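Local coordinates for protein alkyl hydroperoxide reductase, C subunit (Enterococcus faecalis, PDB 5Y63) that probably reduces hydrogen peroxide and organic hydroperoxides to water and alcohols as a thiol-specific peroxidase, forming homodimers, disulfide-linked on oxidation, that assemble five at a time into ring-like decamers, at residues 88-93 against 105-110; 43-48 against 134-139. One frame throughout, in Å; residues are numbered along the deposited sequence.

In the fold
Both contacts use the central mixed sheet of the thioredoxin-like fold, and their centres lie about 19 Å apart, to opposite sides of the centre of the chain. Contact 2 pairs strand 44-49 with strand 128-136 in the sheet itself; contact 1 sets helix 87-96 against strand 107-109. Along the chain, 88-93 and 105-110 both fall between the two partners of contact 2. Strand 77-83 lies between 44-49 and 107-109, parallel to both, and across it L108 CD1 still reaches F47 CE2, 4.1 Å away. Contact 1 reaches the predicted peroxidatic cysteine, C58, through W93, whereas contact 2 lies away from it and joins central strands of the core.

Contact 1 (88-93 against 105-110); sequences YVHKAW and YPMLAD
H90 supplies the polar link between helix 88-93 and segment 105-110: its NE2 donates to L108 O at 3.2 Å. The bond is bent, 137° at the hydrogen, and the donor sits above the carbonyl plane, while the oxygen is tilted from the imidazole plane. The other ring nitrogen, ND1, is hydrogen-bonded to D53 OD2, so the ring is gripped from both nitrogens and its rotation is fixed; with an acceptor at each nitrogen the ring may be protonated, an imidazolium steadied by D53.

Apolar atoms meet this ring at one face and one edge. M107 CB lies over the face, offset toward the rim, 4.1 Å from H90 CD2, and A109 CA comes near the ring plane at the edge. In this thioredoxin-like fold, helix 87-96 packs here on strand 107-109, which pairs with strands 23-28 and 77-83.

Further along the helix, W93 meets the end of the methionine. M107 bends at chi3 (75°), carrying CE to 3.9 Å from W93 CE3; the two side chains cross at about a right angle. M107 SD stands oblique to the H90 ring, 5.2 Å from its centroid. The indole of W93 also touches F54, P59 and C58, the predicted peroxidatic cysteine.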
ATOM      1  N   TYR A  88      13.649  42.983   9.571  1.00 64.92           N
ATOM      2  CA  TYR A  88      14.677  43.936   9.128  1.00 67.18           C
ATOM      3  C   TYR A  88      14.132  44.877   8.050  1.00 65.68           C
ATOM      4  O   TYR A  88      14.361  46.087   8.099  1.00 66.29           O
ATOM      5  CB  TYR A  88      15.914  43.212   8.571  1.00 69.23           C
ATOM      6  CG  TYR A  88      16.696  42.388   9.576  1.00 71.68           C
ATOM      7  CD1 TYR A  88      17.348  42.992  10.650  1.00 73.16           C
ATOM      8  CD2 TYR A  88      16.808  41.001   9.436  1.00 73.11           C
ATOM      9  CE1 TYR A  88      18.072  42.240  11.564  1.00 74.81           C
ATOM     10  CE2 TYR A  88      17.530  40.241  10.342  1.00 74.12           C
ATOM     11  CZ  TYR A  88      18.159  40.864  11.405  1.00 75.60           C
ATOM     12  OH  TYR A  88      18.875  40.107  12.307  1.00 76.97           O
ATOM     13  N   VAL A  89      13.406  44.309   7.089  1.00 64.12           N
ATOM     14  CA  VAL A  89      12.874  45.066   5.953  1.00 63.61           C
ATOM     15  C   VAL A  89      11.778  46.041   6.382  1.00 63.45           C
ATOM     16  O   VAL A  89      11.694  47.151   5.854  1.00 63.80           O
ATOM     17  CB  VAL A  89      12.329  44.126   4.853  1.00 63.41           C
ATOM     18  CG1 VAL A  89      11.670  44.919   3.731  1.00 63.64           C
ATOM     19  CG2 VAL A  89      13.449  43.263   4.288  1.00 63.97           C
ATOM     20  N   HIS A  90      10.944  45.625   7.333  1.00 62.93           N
ATOM     21  CA  HIS A  90       9.880  46.487   7.852  1.00 62.63           C
ATOM     22  C   HIS A  90      10.447  47.763   8.470  1.00 64.00           C
ATOM     23  O   HIS A  90       9.905  48.848   8.261  1.00 64.65           O
ATOM     24  CB  HIS A  90       9.028  45.752   8.892  1.00 62.51           C
ATOM     25  CG  HIS A  90       8.251  44.594   8.341  1.00 61.67           C
ATOM     26  ND1 HIS A  90       7.715  44.588   7.071  1.00 61.24           N
ATOM     27  CD2 HIS A  90       7.896  43.415   8.903  1.00 61.43           C
ATOM     28  CE1 HIS A  90       7.081  43.448   6.868  1.00 60.66           C
ATOM     29  NE2 HIS A  90       7.172  42.719   7.965  1.00 61.00           N
ATOM     30  N   LYS A  91      11.536  47.626   9.224  1.00 65.07           N
ATOM     31  CA  LYS A  91      12.197  48.774   9.848  1.00 66.29           C
ATOM     32  C   LYS A  91      12.659  49.793   8.808  1.00 66.40           C
ATOM     33  O   LYS A  91      12.432  50.994   8.964  1.00 67.51           O
ATOM     34  CB  LYS A  91      13.389  48.312  10.689  1.00 67.35           C
ATOM     35  CG  LYS A  91      14.099  49.433  11.436  1.00 69.21           C
ATOM     36  CD  LYS A  91      15.242  48.892  12.280  1.00 70.54           C
ATOM     37  CE  LYS A  91      16.281  49.958  12.588  1.00 71.95           C
ATOM     38  NZ  LYS A  91      17.555  49.350  13.060  1.00 72.91           N
ATOM     39  N   ALA A  92      13.308  49.308   7.753  1.00 65.42           N
ATOM     40  CA  ALA A  92      13.775  50.174   6.670  1.00 65.92           C
ATOM     41  C   ALA A  92      12.614  50.834   5.924  1.00 65.48           C
ATOM     42  O   ALA A  92      12.723  51.982   5.490  1.00 65.86           O
ATOM     43  CB  ALA A  92      14.638  49.381   5.702  1.00 65.99           C
ATOM     44  N   TRP A  93      11.512  50.103   5.776  1.00 64.20           N
ATOM     45  CA  TRP A  93      10.319  50.617   5.102  1.00 63.73           C
ATOM     46  C   TRP A  93       9.661  51.732   5.914  1.00 64.32           C
ATOM     47  O   TRP A  93       9.117  52.679   5.346  1.00 64.10           O
ATOM     48  CB  TRP A  93       9.329  49.474   4.844  1.00 62.12           C
ATOM     49  CG  TRP A  93       8.266  49.770   3.824  1.00 61.62           C
ATOM     50  CD1 TRP A  93       8.349  50.637   2.770  1.00 62.70           C
ATOM     51  CD2 TRP A  93       6.969  49.161   3.737  1.00 60.90           C
ATOM     52  NE1 TRP A  93       7.178  50.622   2.048  1.00 62.83           N
ATOM     53  CE2 TRP A  93       6.316  49.724   2.620  1.00 61.35           C
ATOM     54  CE3 TRP A  93       6.292  48.207   4.505  1.00 59.86           C
ATOM     55  CZ2 TRP A  93       5.020  49.359   2.249  1.00 60.49           C
ATOM     56  CZ3 TRP A  93       5.003  47.845   4.134  1.00 59.18           C
ATOM     57  CH2 TRP A  93       4.382  48.421   3.016  1.00 59.47           C
ATOM     58  N   TYR A 105       0.803  50.146  14.947  1.00 59.20           N
ATOM     59  CA  TYR A 105       0.501  48.728  15.182  1.00 57.66           C
ATOM     60  C   TYR A 105       1.699  47.829  14.848  1.00 56.05           C
ATOM     61  O   TYR A 105       2.603  48.249  14.124  1.00 56.05           O
ATOM     62  CB  TYR A 105      -0.774  48.277  14.434  1.00 56.75           C
ATOM     63  CG  TYR A 105      -0.859  48.607  12.955  1.00 55.81           C
ATOM     64  CD1 TYR A 105      -0.216  47.819  12.004  1.00 54.64           C
ATOM     65  CD2 TYR A 105      -1.624  49.682  12.505  1.00 55.95           C
ATOM     66  CE1 TYR A 105      -0.310  48.108  10.651  1.00 53.97           C
ATOM     67  CE2 TYR A 105      -1.723  49.979  11.155  1.00 55.54           C
ATOM     68  CZ  TYR A 105      -1.064  49.190  10.231  1.00 54.50           C
ATOM     69  OH  TYR A 105      -1.160  49.484   8.890  1.00 53.29           O
ATOM     70  N   PRO A 106       1.722  46.599  15.404  1.00 54.46           N
ATOM     71  CA  PRO A 106       2.836  45.679  15.153  1.00 53.91           C
ATOM     72  C   PRO A 106       2.827  45.076  13.747  1.00 52.68           C
ATOM     73  O   PRO A 106       1.812  44.533  13.311  1.00 52.26           O
ATOM     74  CB  PRO A 106       2.638  44.582  16.210  1.00 53.35           C
ATOM     75  CG  PRO A 106       1.198  44.634  16.556  1.00 53.38           C
ATOM     76  CD  PRO A 106       0.806  46.075  16.435  1.00 54.23           C
ATOM     77  N   MET A 107       3.960  45.176  13.057  1.00 52.41           N
ATOM     78  CA  MET A 107       4.127  44.600  11.728  1.00 52.12           C
ATOM     79  C   MET A 107       4.842  43.252  11.823  1.00 51.91           C
ATOM     80  O   MET A 107       6.057  43.198  12.044  1.00 51.79           O
ATOM     81  CB  MET A 107       4.935  45.550  10.847  1.00 53.02           C
ATOM     82  CG  MET A 107       4.376  46.959  10.776  1.00 54.09           C
ATOM     83  SD  MET A 107       5.350  48.000   9.675  1.00 55.50           S
ATOM     84  CE  MET A 107       4.816  47.389   8.076  1.00 54.59           C
ATOM     85  N   LEU A 108       4.087  42.168  11.659  1.00 50.79           N
ATOM     86  CA  LEU A 108       4.644  40.820  11.765  1.00 50.43           C
ATOM     87  C   LEU A 108       5.454  40.460  10.525  1.00 49.95           C
ATOM     88  O   LEU A 108       5.079  40.803   9.404  1.00 49.31           O
ATOM     89  CB  LEU A 108       3.536  39.782  11.960  1.00 50.01           C
ATOM     90  CG  LEU A 108       2.583  39.958  13.147  1.00 50.39           C
ATOM     91  CD1 LEU A 108       1.659  38.752  13.247  1.00 50.16           C
ATOM     92  CD2 LEU A 108       3.332  40.163  14.455  1.00 50.93           C
ATOM     93  N   ALA A 109       6.572  39.773  10.742  1.00 50.18           N
ATOM     94  CA  ALA A 109       7.397  39.258   9.659  1.00 50.26           C
ATOM     95  C   ALA A 109       7.103  37.776   9.493  1.00 50.51           C
ATOM     96  O   ALA A 109       6.912  37.061  10.482  1.00 51.46           O
ATOM     97  CB  ALA A 109       8.868  39.469   9.972  1.00 51.16           C
ATOM     98  N   ASP A 110       7.071  37.317   8.245  1.00 49.72           N
ATOM     99  CA  ASP A 110       6.798  35.915   7.955  1.00 49.36           C
ATOM    100  C   ASP A 110       7.649  35.403   6.790  1.00 49.01           C
ATOM    101  O   ASP A 110       7.112  35.004   5.759  1.00 48.66           O
ATOM    102  CB  ASP A 110       5.303  35.730   7.658  1.00 48.79           C
ATOM    103  CG  ASP A 110       4.900  34.271   7.554  1.00 49.22           C
ATOM    104  OD1 ASP A 110       5.539  33.418   8.207  1.00 49.53           O
ATOM    105  OD2 ASP A 110       3.938  33.973   6.818  1.00 49.70           O
TER

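Contact 2 (43-48 against 134-139); sequences KWSIFF and FIVSPE
W44 lays one face of its indole against the chain at S137 and P138. P138 CD makes a CH-pi contact 3.6 Å from the centroid of the five-membered ring. S137 CA makes a second over the six-membered ring, and both are offset toward the rim. The I135 methyl CG2 approaches W44 CZ3 obliquely, at 3.7 Å. With CG anti to its carbonyl carbon (chi1 -78°), W44 swings across to the partner strand, and also touches S166 and Q167 of helix 156-171. The F47 ring has V136 CG2 and F134 O at its edge, near its plane; F47 O lies likewise at the edge of the F134 ring. F119 meets both phenylalanine rings, and Y145 stacks on F134.

The two strands run antiparallel within the central sheet of the thioredoxin-like fold, where strand 77-83 flanks 44-49 and strand 142-148 flanks 128-136. S45 with V136 and F47 with F134 are hydrogen-bonded pairs, each closed by two reciprocal backbone N-H...O bonds. I46 with I135 is the non-hydrogen-bonded pair between them; I46 CA also makes a CA-H...O contact with F134 O, at 3.2 Å.

On the face carrying I46 and I135, the isoleucines lie side by side and point the same way, their CG1 atoms 4.2 Å apart, with helix 156-171 covering them through L163 and K162. On the face of S45, F47, F134 and V136, V136 CG2 packs 4.1 Å from F47 CD1, beside the paired CB atoms of F47 and F134.

Where strand 44-48 begins and strand 134-136 ends, a water bonds to S45 OG and reaches K43 O and S137 O, with too few protons for every acceptor nearby. S45 turns OG between its own backbone N and carbonyl carbon (chi1 56°), toward the water and alongside V136 CB.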
ATOM      1  N   LYS A  43      -7.569  39.711  23.377  1.00 64.43           N
ATOM      2  CA  LYS A  43      -8.187  40.763  22.577  1.00 63.51           C
ATOM      3  C   LYS A  43      -8.645  40.205  21.237  1.00 60.71           C
ATOM      4  O   LYS A  43      -8.194  39.142  20.813  1.00 59.48           O
ATOM      5  CB  LYS A  43      -7.186  41.888  22.317  1.00 64.36           C
ATOM      6  CG  LYS A  43      -6.731  42.639  23.553  1.00 66.75           C
ATOM      7  CD  LYS A  43      -5.866  43.830  23.170  1.00 67.46           C
ATOM      8  CE  LYS A  43      -5.537  44.707  24.366  1.00 69.33           C
ATOM      9  NZ  LYS A  43      -4.582  44.046  25.293  1.00 70.58           N
ATOM     10  N   TRP A  44      -9.538  40.935  20.572  1.00 58.96           N
ATOM     11  CA  TRP A  44      -9.826  40.689  19.161  1.00 56.06           C
ATOM     12  C   TRP A  44      -8.581  41.028  18.355  1.00 54.86           C
ATOM     13  O   TRP A  44      -7.688  41.730  18.837  1.00 55.57           O
ATOM     14  CB  TRP A  44     -11.015  41.525  18.673  1.00 55.41           C
ATOM     15  CG  TRP A  44     -12.339  40.964  19.084  1.00 55.58           C
ATOM     16  CD1 TRP A  44     -12.980  41.163  20.270  1.00 56.55           C
ATOM     17  CD2 TRP A  44     -13.187  40.103  18.312  1.00 54.96           C
ATOM     18  NE1 TRP A  44     -14.172  40.481  20.286  1.00 56.36           N
ATOM     19  CE2 TRP A  44     -14.325  39.825  19.095  1.00 55.24           C
ATOM     20  CE3 TRP A  44     -13.096  39.544  17.032  1.00 54.30           C
ATOM     21  CZ2 TRP A  44     -15.366  39.010  18.645  1.00 54.79           C
ATOM     22  CZ3 TRP A  44     -14.131  38.731  16.585  1.00 53.91           C
ATOM     23  CH2 TRP A  44     -15.250  38.473  17.391  1.00 53.86           C
ATOM     24  N   SER A  45      -8.515  40.517  17.132  1.00 53.11           N
ATOM     25  CA  SER A  45      -7.338  40.718  16.302  1.00 51.69           C
ATOM     26  C   SER A  45      -7.681  40.687  14.826  1.00 50.03           C
ATOM     27  O   SER A  45      -8.521  39.899  14.388  1.00 49.12           O
ATOM     28  CB  SER A  45      -6.282  39.657  16.613  1.00 51.70           C
ATOM     29  OG  SER A  45      -6.812  38.356  16.452  1.00 51.15           O
ATOM     30  N   ILE A  46      -7.023  41.562  14.073  1.00 49.25           N
ATOM     31  CA  ILE A  46      -7.132  41.588  12.627  1.00 48.33           C
ATOM     32  C   ILE A  46      -5.756  41.325  12.037  1.00 47.90           C
ATOM     33  O   ILE A  46      -4.844  42.134  12.200  1.00 48.37           O
ATOM     34  CB  ILE A  46      -7.658  42.942  12.114  1.00 48.64           C
ATOM     35  CG1 ILE A  46      -9.103  43.156  12.577  1.00 49.12           C
ATOM     36  CG2 ILE A  46      -7.582  43.004  10.593  1.00 48.34           C
ATOM     37  CD1 ILE A  46      -9.612  44.570  12.382  1.00 49.89           C
ATOM     38  N   PHE A  47      -5.609  40.183  11.369  1.00 47.50           N
ATOM     39  CA  PHE A  47      -4.415  39.908  10.577  1.00 46.89           C
ATOM     40  C   PHE A  47      -4.587  40.571   9.216  1.00 46.44           C
ATOM     41  O   PHE A  47      -5.587  40.345   8.540  1.00 46.61           O
ATOM     42  CB  PHE A  47      -4.189  38.404  10.425  1.00 46.48           C
ATOM     43  CG  PHE A  47      -3.725  37.739  11.687  1.00 46.89           C
ATOM     44  CD1 PHE A  47      -4.636  37.360  12.663  1.00 47.19           C
ATOM     45  CD2 PHE A  47      -2.374  37.505  11.907  1.00 47.20           C
ATOM     46  CE1 PHE A  47      -4.209  36.756  13.832  1.00 47.85           C
ATOM     47  CE2 PHE A  47      -1.941  36.899  13.074  1.00 47.92           C
ATOM     48  CZ  PHE A  47      -2.860  36.524  14.037  1.00 48.19           C
ATOM     49  N   PHE A  48      -3.620  41.400   8.832  1.00 45.87           N
ATOM     50  CA  PHE A  48      -3.709  42.177   7.603  1.00 45.42           C
ATOM     51  C   PHE A  48      -2.561  41.803   6.668  1.00 45.28           C
ATOM     52  O   PHE A  48      -1.494  42.420   6.684  1.00 44.83           O
ATOM     53  CB  PHE A  48      -3.691  43.673   7.928  1.00 46.05           C
ATOM     54  CG  PHE A  48      -4.129  44.547   6.789  1.00 46.17           C
ATOM     55  CD1 PHE A  48      -5.477  44.802   6.578  1.00 46.29           C
ATOM     56  CD2 PHE A  48      -3.199  45.120   5.932  1.00 45.88           C
ATOM     57  CE1 PHE A  48      -5.889  45.607   5.532  1.00 46.48           C
ATOM     58  CE2 PHE A  48      -3.605  45.926   4.886  1.00 46.01           C
ATOM     59  CZ  PHE A  48      -4.952  46.171   4.687  1.00 46.66           C
ATOM     60  N   PHE A 134      -8.175  38.901   8.128  1.00 41.84           N
ATOM     61  CA  PHE A 134      -8.844  37.923   8.986  1.00 42.30           C
ATOM     62  C   PHE A 134      -9.218  38.546  10.327  1.00 43.88           C
ATOM     63  O   PHE A 134      -8.364  39.107  11.010  1.00 44.10           O
ATOM     64  CB  PHE A 134      -7.933  36.720   9.230  1.00 41.72           C
ATOM     65  CG  PHE A 134      -7.613  35.939   7.991  1.00 41.04           C
ATOM     66  CD1 PHE A 134      -6.575  36.332   7.155  1.00 40.69           C
ATOM     67  CD2 PHE A 134      -8.342  34.803   7.662  1.00 40.79           C
ATOM     68  CE1 PHE A 134      -6.277  35.612   6.012  1.00 40.52           C
ATOM     69  CE2 PHE A 134      -8.049  34.078   6.518  1.00 40.66           C
ATOM     70  CZ  PHE A 134      -7.015  34.483   5.692  1.00 40.56           C
ATOM     71  N   ILE A 135     -10.493  38.442  10.697  1.00 45.28           N
ATOM     72  CA  ILE A 135     -10.964  38.881  12.007  1.00 46.85           C
ATOM     73  C   ILE A 135     -11.056  37.663  12.916  1.00 47.57           C
ATOM     74  O   ILE A 135     -11.776  36.710  12.615  1.00 47.87           O
ATOM     75  CB  ILE A 135     -12.339  39.572  11.916  1.00 47.81           C
ATOM     76  CG1 ILE A 135     -12.227  40.843  11.065  1.00 47.78           C
ATOM     77  CG2 ILE A 135     -12.863  39.908  13.309  1.00 48.72           C
ATOM     78  CD1 ILE A 135     -13.551  41.496  10.742  1.00 48.12           C
ATOM     79  N   VAL A 136     -10.326  37.707  14.027  1.00 48.72           N
ATOM     80  CA  VAL A 136     -10.219  36.571  14.938  1.00 49.50           C
ATOM     81  C   VAL A 136     -10.669  36.989  16.336  1.00 50.46           C
ATOM     82  O   VAL A 136     -10.298  38.059  16.816  1.00 51.15           O
ATOM     83  CB  VAL A 136      -8.769  36.042  14.987  1.00 49.53           C
ATOM     84  CG1 VAL A 136      -8.662  34.784  15.838  1.00 49.91           C
ATOM     85  CG2 VAL A 136      -8.262  35.768  13.577  1.00 48.85           C
ATOM     86  N   SER A 137     -11.462  36.134  16.979  1.00 50.97           N
ATOM     87  CA  SER A 137     -11.993  36.404  18.316  1.00 51.98           C
ATOM     88  C   SER A 137     -10.898  36.272  19.380  1.00 52.86           C
ATOM     89  O   SER A 137      -9.825  35.744  19.096  1.00 51.84           O
ATOM     90  CB  SER A 137     -13.149  35.449  18.628  1.00 52.13           C
ATOM     91  OG  SER A 137     -12.673  34.154  18.952  1.00 52.28           O
ATOM     92  N   PRO A 138     -11.166  36.745  20.614  1.00 54.87           N
ATOM     93  CA  PRO A 138     -10.185  36.635  21.702  1.00 56.49           C
ATOM     94  C   PRO A 138      -9.814  35.203  22.090  1.00 57.90           C
ATOM     95  O   PRO A 138      -8.737  34.982  22.639  1.00 57.87           O
ATOM     96  CB  PRO A 138     -10.882  37.331  22.876  1.00 57.33           C
ATOM     97  CG  PRO A 138     -11.874  38.239  22.249  1.00 56.68           C
ATOM     98  CD  PRO A 138     -12.359  37.497  21.044  1.00 55.35           C
ATOM     99  N   GLU A 139     -10.702  34.250  21.812  1.00 60.02           N
ATOM    100  CA  GLU A 139     -10.432  32.835  22.063  1.00 62.13           C
ATOM    101  C   GLU A 139      -9.622  32.188  20.932  1.00 60.50           C
ATOM    102  O   GLU A 139      -9.259  31.018  21.021  1.00 60.86           O
ATOM    103  CB  GLU A 139     -11.747  32.079  22.284  1.00 64.93           C
ATOM    104  CG  GLU A 139     -11.591  30.786  23.077  1.00 69.56           C
ATOM    105  CD  GLU A 139     -12.893  30.278  23.683  1.00 72.96           C
ATOM    106  OE1 GLU A 139     -13.774  31.103  24.016  1.00 74.65           O
ATOM    107  OE2 GLU A 139     -13.031  29.043  23.841  1.00 74.78           O
TER
HETATM  108  O   HOH W   1      -7.442  37.230  18.680  1.00 40.14           O